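Local coordinates for protein isomerase prhC (Penicillium brasilianum, PDB 5X9J) that acts as an isomerase in the biosynthesis of paraherquonin, a highly congested hexacyclic fungal meroterpenoid, and works as a homodimer, at residues H35-I40 and N128-Q133; D118-P123 and K163-G168. All blocks are in the same frame, centred on the assembly; numbering follows the deposited sequence.

Contact 1 of 2, residues H35-I40 and N128-Q133; sequences HKFCSI and NLVILQ
The F37 ring receives L132 over one face: CD2 of the leucine lies 4.0 Å from the ring centroid and only 11° off the ring normal, the geometry of a CH-pi contact centred on the pi cloud. V130 meets the same ring obliquely, its CG1 standing 4.1 Å from F37 CE1. Nearer the helix, the other leucine methyl, L132 CD1, packs 4.0 Å from F37 CB, so the two branches of L132 follow the phenylalanine from the root of its side chain to its ring. The reach of that side chain follows from its first torsion: CG is anti to the backbone N (chi1 175°), which carries the ring off the helix toward the strand and spans a CA separation of 9.1 Å between F37 and L132. No hydrogen bond joins the segments; they bury 131 Å² between them, and the side chains that meet are all apolar. Were F37 replaced by an alanine, L132 CD2 would probably lose its aromatic partner and a gap would be likely to open between helix and strand. Helix 26-43 packs on the face of the sheet bearing V130 and L132, opposite the side where L129 and I131 meet L129 of the second subunit: F37 also touches I144 of strand 141-148, C38 reaches F92 and I94 of strand 90-94, and V130 meets F92 and F111.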
loop_
_atom_site.group_PDB
_atom_site.type_symbol
_atom_site.label_atom_id
_atom_site.label_comp_id
_atom_site.label_asym_id
_atom_site.label_seq_id
_atom_site.Cartn_x
_atom_site.Cartn_y
_atom_site.Cartn_z
ATOM N N HIS B 35 -1.179 -9.265 -14.498
ATOM C CA HIS B 35 -2.559 -9.455 -14.955
ATOM C C HIS B 35 -3.019 -10.890 -14.741
ATOM O O HIS B 35 -4.159 -11.132 -14.327
ATOM C CB HIS B 35 -2.678 -9.073 -16.426
ATOM C CG HIS B 35 -2.628 -7.598 -16.667
ATOM N ND1 HIS B 35 -3.628 -6.744 -16.249
ATOM C CD2 HIS B 35 -1.706 -6.827 -17.290
ATOM C CE1 HIS B 35 -3.323 -5.508 -16.607
ATOM N NE2 HIS B 35 -2.159 -5.532 -17.234
ATOM N N LYS B 36 -2.134 -11.856 -15.001
ATOM C CA LYS B 36 -2.480 -13.260 -14.813
ATOM C C LYS B 36 -2.765 -13.562 -13.349
ATOM O O LYS B 36 -3.746 -14.242 -13.018
ATOM C CB LYS B 36 -1.345 -14.143 -15.337
ATOM C CG LYS B 36 -1.579 -15.636 -15.147
ATOM C CD LYS B 36 -0.487 -16.433 -15.853
ATOM C CE LYS B 36 -0.786 -17.934 -15.832
ATOM N NZ LYS B 36 0.376 -18.698 -16.367
ATOM N N PHE B 37 -1.887 -13.084 -12.459
ATOM C CA PHE B 37 -2.131 -13.163 -11.021
ATOM C C PHE B 37 -3.539 -12.693 -10.664
ATOM O O PHE B 37 -4.286 -13.392 -9.972
ATOM C CB PHE B 37 -1.068 -12.325 -10.295
ATOM C CG PHE B 37 -1.273 -12.221 -8.810
ATOM C CD1 PHE B 37 -1.939 -11.129 -8.261
ATOM C CD2 PHE B 37 -0.775 -13.197 -7.963
ATOM C CE1 PHE B 37 -2.122 -11.021 -6.886
ATOM C CE2 PHE B 37 -0.949 -13.097 -6.577
ATOM C CZ PHE B 37 -1.632 -12.008 -6.044
ATOM N N CYS B 38 -3.932 -11.518 -11.162
ATOM C CA CYS B 38 -5.251 -10.972 -10.833
ATOM C C CYS B 38 -6.384 -11.804 -11.437
ATOM O O CYS B 38 -7.376 -12.093 -10.759
ATOM C CB CYS B 38 -5.334 -9.520 -11.302
ATOM S SG CYS B 38 -4.236 -8.414 -10.325
ATOM N N SER B 39 -6.259 -12.193 -12.708
ATOM C CA SER B 39 -7.309 -12.983 -13.355
ATOM C C SER B 39 -7.488 -14.329 -12.680
ATOM O O SER B 39 -8.621 -14.803 -12.510
ATOM C CB SER B 39 -6.982 -13.197 -14.833
ATOM O OG SER B 39 -6.841 -11.964 -15.501
ATOM N N ILE B 40 -6.380 -14.975 -12.318
ATOM C CA ILE B 40 -6.465 -16.263 -11.632
ATOM C C ILE B 40 -7.229 -16.114 -10.328
ATOM O O ILE B 40 -8.113 -16.918 -10.008
ATOM C CB ILE B 40 -5.061 -16.848 -11.395
ATOM C CG1 ILE B 40 -4.512 -17.456 -12.688
ATOM C CG2 ILE B 40 -5.105 -17.900 -10.293
ATOM C CD1 ILE B 40 -3.086 -17.972 -12.556
ATOM N N ASN B 128 -5.924 -1.887 -3.360
ATOM C CA ASN B 128 -4.749 -2.617 -2.919
ATOM C C ASN B 128 -3.516 -2.098 -3.641
ATOM O O ASN B 128 -3.600 -1.489 -4.709
ATOM C CB ASN B 128 -4.899 -4.134 -3.187
ATOM C CG ASN B 128 -6.206 -4.713 -2.611
ATOM O OD1 ASN B 128 -6.197 -5.403 -1.590
ATOM N ND2 ASN B 128 -7.332 -4.429 -3.274
ATOM N N LEU B 129 -2.361 -2.370 -3.050
ATOM C CA LEU B 129 -1.082 -2.282 -3.743
ATOM C C LEU B 129 -0.428 -3.648 -3.596
ATOM O O LEU B 129 -0.297 -4.157 -2.480
ATOM C CB LEU B 129 -0.206 -1.161 -3.173
ATOM C CG LEU B 129 1.053 -0.725 -3.962
ATOM C CD1 LEU B 129 2.174 -1.770 -3.890
ATOM C CD2 LEU B 129 0.750 -0.401 -5.391
ATOM N N VAL B 130 -0.064 -4.259 -4.713
ATOM C CA VAL B 130 0.509 -5.599 -4.710
ATOM C C VAL B 130 1.923 -5.498 -5.257
ATOM O O VAL B 130 2.149 -4.841 -6.275
ATOM C CB VAL B 130 -0.325 -6.588 -5.545
ATOM C CG1 VAL B 130 0.363 -7.969 -5.586
ATOM C CG2 VAL B 130 -1.751 -6.719 -4.968
ATOM N N ILE B 131 2.873 -6.140 -4.586
ATOM C CA ILE B 131 4.204 -6.336 -5.143
ATOM C C ILE B 131 4.391 -7.824 -5.384
ATOM O O ILE B 131 4.155 -8.634 -4.483
ATOM C CB ILE B 131 5.301 -5.800 -4.211
ATOM C CG1 ILE B 131 5.116 -4.300 -3.965
ATOM C CG2 ILE B 131 6.693 -6.104 -4.811
ATOM C CD1 ILE B 131 6.147 -3.713 -2.959
ATOM N N LEU B 132 4.829 -8.186 -6.582
ATOM C CA LEU B 132 5.167 -9.568 -6.886
ATOM C C LEU B 132 6.667 -9.702 -7.099
ATOM O O LEU B 132 7.283 -8.877 -7.776
ATOM C CB LEU B 132 4.440 -10.070 -8.135
ATOM C CG LEU B 132 2.914 -9.974 -8.113
ATOM C CD1 LEU B 132 2.338 -10.428 -9.462
ATOM C CD2 LEU B 132 2.333 -10.804 -6.978
ATOM N N GLN B 133 7.243 -10.739 -6.506
ATOM C CA GLN B 133 8.580 -11.195 -6.847
ATOM C C GLN B 133 8.402 -12.384 -7.777
ATOM O O GLN B 133 7.808 -13.392 -7.389
ATOM C CB GLN B 133 9.381 -11.595 -5.603
ATOM C CG GLN B 133 10.703 -12.303 -5.940
ATOM C CD GLN B 133 11.724 -11.346 -6.508
ATOM O OE1 GLN B 133 12.200 -10.461 -5.806
ATOM N NE2 GLN B 133 12.047 -11.495 -7.793
#

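Contact 2 of 2, residues D118-P123 and K163-G168; sequences DTIGGP and KQAAKG
One hydrogen bond crosses between the segments, from K163 NZ to the backbone O of I120 at 3.1 Å. The amine approaches in the carbonyl plane with a C=O...N angle of 152°, and the lysine chain, extended beyond CG, spans the distance from its own backbone to this acceptor. Apolar contacts accompany it. I120 CD1 lies 3.8 Å from A165 CB, while CG2 of the same isoleucine sits 4.1 Å from K163 CD; CG1 is anti to the carbonyl carbon (chi1 -60°), which puts CG2 anti to the backbone N, and both branches reach A165 CB. K163 CD also lies 4.2 Å from G121 CA. The acceptor belongs to a type I beta turn, T119 to G122, within the hairpin connection between strands 108-119 and 124-134, and the other segment takes in the Schellman motif that ends helix 150-162, with Q164 as its C-prime residue at positive phi. Bonds inside the turn fix its shape: G122 N donates to T119 O at 2.8 Å, and T119 OG1 donates to G122 O at 2.7 Å, in the carbonyl plane and on a lone pair. From helix 150-162, R159 NH1 binds the carbonyls of G121 and P123, and L160 packs against I120.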
loop_
_atom_site.group_PDB
_atom_site.type_symbol
_atom_site.label_atom_id
_atom_site.label_comp_id
_atom_site.label_asym_id
_atom_site.label_seq_id
_atom_site.Cartn_x
_atom_site.Cartn_y
_atom_site.Cartn_z
ATOM N N ASP B 118 -19.633 -9.769 -2.990
ATOM C CA ASP B 118 -20.780 -9.863 -2.103
ATOM C C ASP B 118 -20.413 -10.763 -0.939
ATOM O O ASP B 118 -19.699 -11.752 -1.109
ATOM C CB ASP B 118 -21.996 -10.406 -2.857
ATOM C CG ASP B 118 -22.526 -9.410 -3.855
ATOM O OD1 ASP B 118 -22.863 -8.276 -3.439
ATOM O OD2 ASP B 118 -22.569 -9.739 -5.053
ATOM N N THR B 119 -20.845 -10.392 0.262
ATOM C CA THR B 119 -20.511 -11.177 1.438
ATOM C C THR B 119 -21.726 -11.268 2.347
ATOM O O THR B 119 -22.691 -10.514 2.211
ATOM C CB THR B 119 -19.347 -10.578 2.253
ATOM O OG1 THR B 119 -19.837 -9.465 3.008
ATOM C CG2 THR B 119 -18.179 -10.125 1.352
ATOM N N ILE B 120 -21.618 -12.160 3.328
ATOM C CA ILE B 120 -22.608 -12.274 4.395
ATOM C C ILE B 120 -22.899 -10.916 5.018
ATOM O O ILE B 120 -24.052 -10.599 5.350
ATOM C CB ILE B 120 -22.118 -13.284 5.448
ATOM C CG1 ILE B 120 -21.921 -14.660 4.809
ATOM C CG2 ILE B 120 -23.085 -13.340 6.635
ATOM C CD1 ILE B 120 -21.441 -15.716 5.784
ATOM N N GLY B 121 -21.868 -10.093 5.184
ATOM C CA GLY B 121 -22.006 -8.773 5.759
ATOM C C GLY B 121 -22.368 -7.675 4.787
ATOM O O GLY B 121 -22.374 -6.506 5.178
ATOM N N GLY B 122 -22.672 -7.997 3.534
ATOM C CA GLY B 122 -23.006 -6.983 2.567
ATOM C C GLY B 122 -21.892 -6.776 1.563
ATOM O O GLY B 122 -20.867 -7.463 1.593
ATOM N N PRO B 123 -22.082 -5.830 0.647
ATOM C CA PRO B 123 -21.074 -5.589 -0.395
ATOM C C PRO B 123 -19.729 -5.185 0.200
ATOM O O PRO B 123 -19.654 -4.508 1.228
ATOM C CB PRO B 123 -21.684 -4.456 -1.223
ATOM C CG PRO B 123 -23.174 -4.540 -0.932
ATOM C CD PRO B 123 -23.253 -4.952 0.500
ATOM N N LYS B 163 -22.882 -10.869 12.503
ATOM C CA LYS B 163 -23.654 -11.972 11.950
ATOM C C LYS B 163 -23.018 -13.321 12.262
ATOM O O LYS B 163 -23.292 -14.305 11.572
ATOM C CB LYS B 163 -23.824 -11.766 10.444
ATOM C CG LYS B 163 -24.557 -10.463 10.146
ATOM C CD LYS B 163 -24.748 -10.194 8.667
ATOM C CE LYS B 163 -25.735 -9.032 8.453
ATOM N NZ LYS B 163 -26.089 -8.873 7.009
ATOM N N GLN B 164 -22.161 -13.375 13.286
ATOM C CA GLN B 164 -21.515 -14.609 13.744
ATOM C C GLN B 164 -20.676 -15.269 12.655
ATOM O O GLN B 164 -20.452 -16.485 12.682
ATOM C CB GLN B 164 -22.545 -15.608 14.287
ATOM C CG GLN B 164 -23.499 -15.011 15.304
ATOM C CD GLN B 164 -22.784 -14.494 16.533
ATOM O OE1 GLN B 164 -21.712 -14.974 16.889
ATOM N NE2 GLN B 164 -23.375 -13.508 17.185
ATOM N N ALA B 165 -20.187 -14.490 11.690
ATOM C CA ALA B 165 -19.510 -15.062 10.534
ATOM C C ALA B 165 -18.048 -14.644 10.427
ATOM O O ALA B 165 -17.466 -14.758 9.345
ATOM C CB ALA B 165 -20.252 -14.683 9.250
ATOM N N ALA B 166 -17.433 -14.173 11.524
ATOM C CA ALA B 166 -16.087 -13.598 11.452
ATOM C C ALA B 166 -14.974 -14.517 11.946
ATOM O O ALA B 166 -13.798 -14.251 11.643
ATOM C CB ALA B 166 -16.017 -12.294 12.261
ATOM N N LYS B 167 -15.290 -15.572 12.696
ATOM C CA LYS B 167 -14.231 -16.294 13.399
ATOM C C LYS B 167 -13.245 -16.955 12.442
ATOM O O LYS B 167 -12.051 -17.022 12.746
ATOM C CB LYS B 167 -14.837 -17.327 14.352
ATOM C CG LYS B 167 -15.539 -16.692 15.543
ATOM C CD LYS B 167 -15.908 -17.721 16.609
ATOM C CE LYS B 167 -16.509 -17.039 17.832
ATOM N NZ LYS B 167 -17.023 -18.023 18.837
ATOM N N GLY B 168 -13.711 -17.419 11.282
ATOM C CA GLY B 168 -12.806 -18.045 10.330
ATOM C C GLY B 168 -11.767 -17.081 9.784
ATOM O O GLY B 168 -10.569 -17.372 9.792
#

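From the N terminus, helix 26-43 supplies the first half of contact 1, and the chain then passes through strand 57-61, helix 73-86 and strands 90-94 and 101-103 before strand 108-119 delivers the first half of contact 2. Strand 124-134 follows at once and closes contact 1, a loop of 87 intervening residues; contact 2 closes only after strand 141-148 and helix 150-162, across 39 residues. Their segments alternate, so the two loops cross rather than nest. Both reach the same sheet through neighbouring antiparallel strands, yet their centres are 25 Å apart: contact 1 is a buried contact tying helix 26-43 to strand 124-134, contact 2 joins the surface turn to the C-terminal helical region.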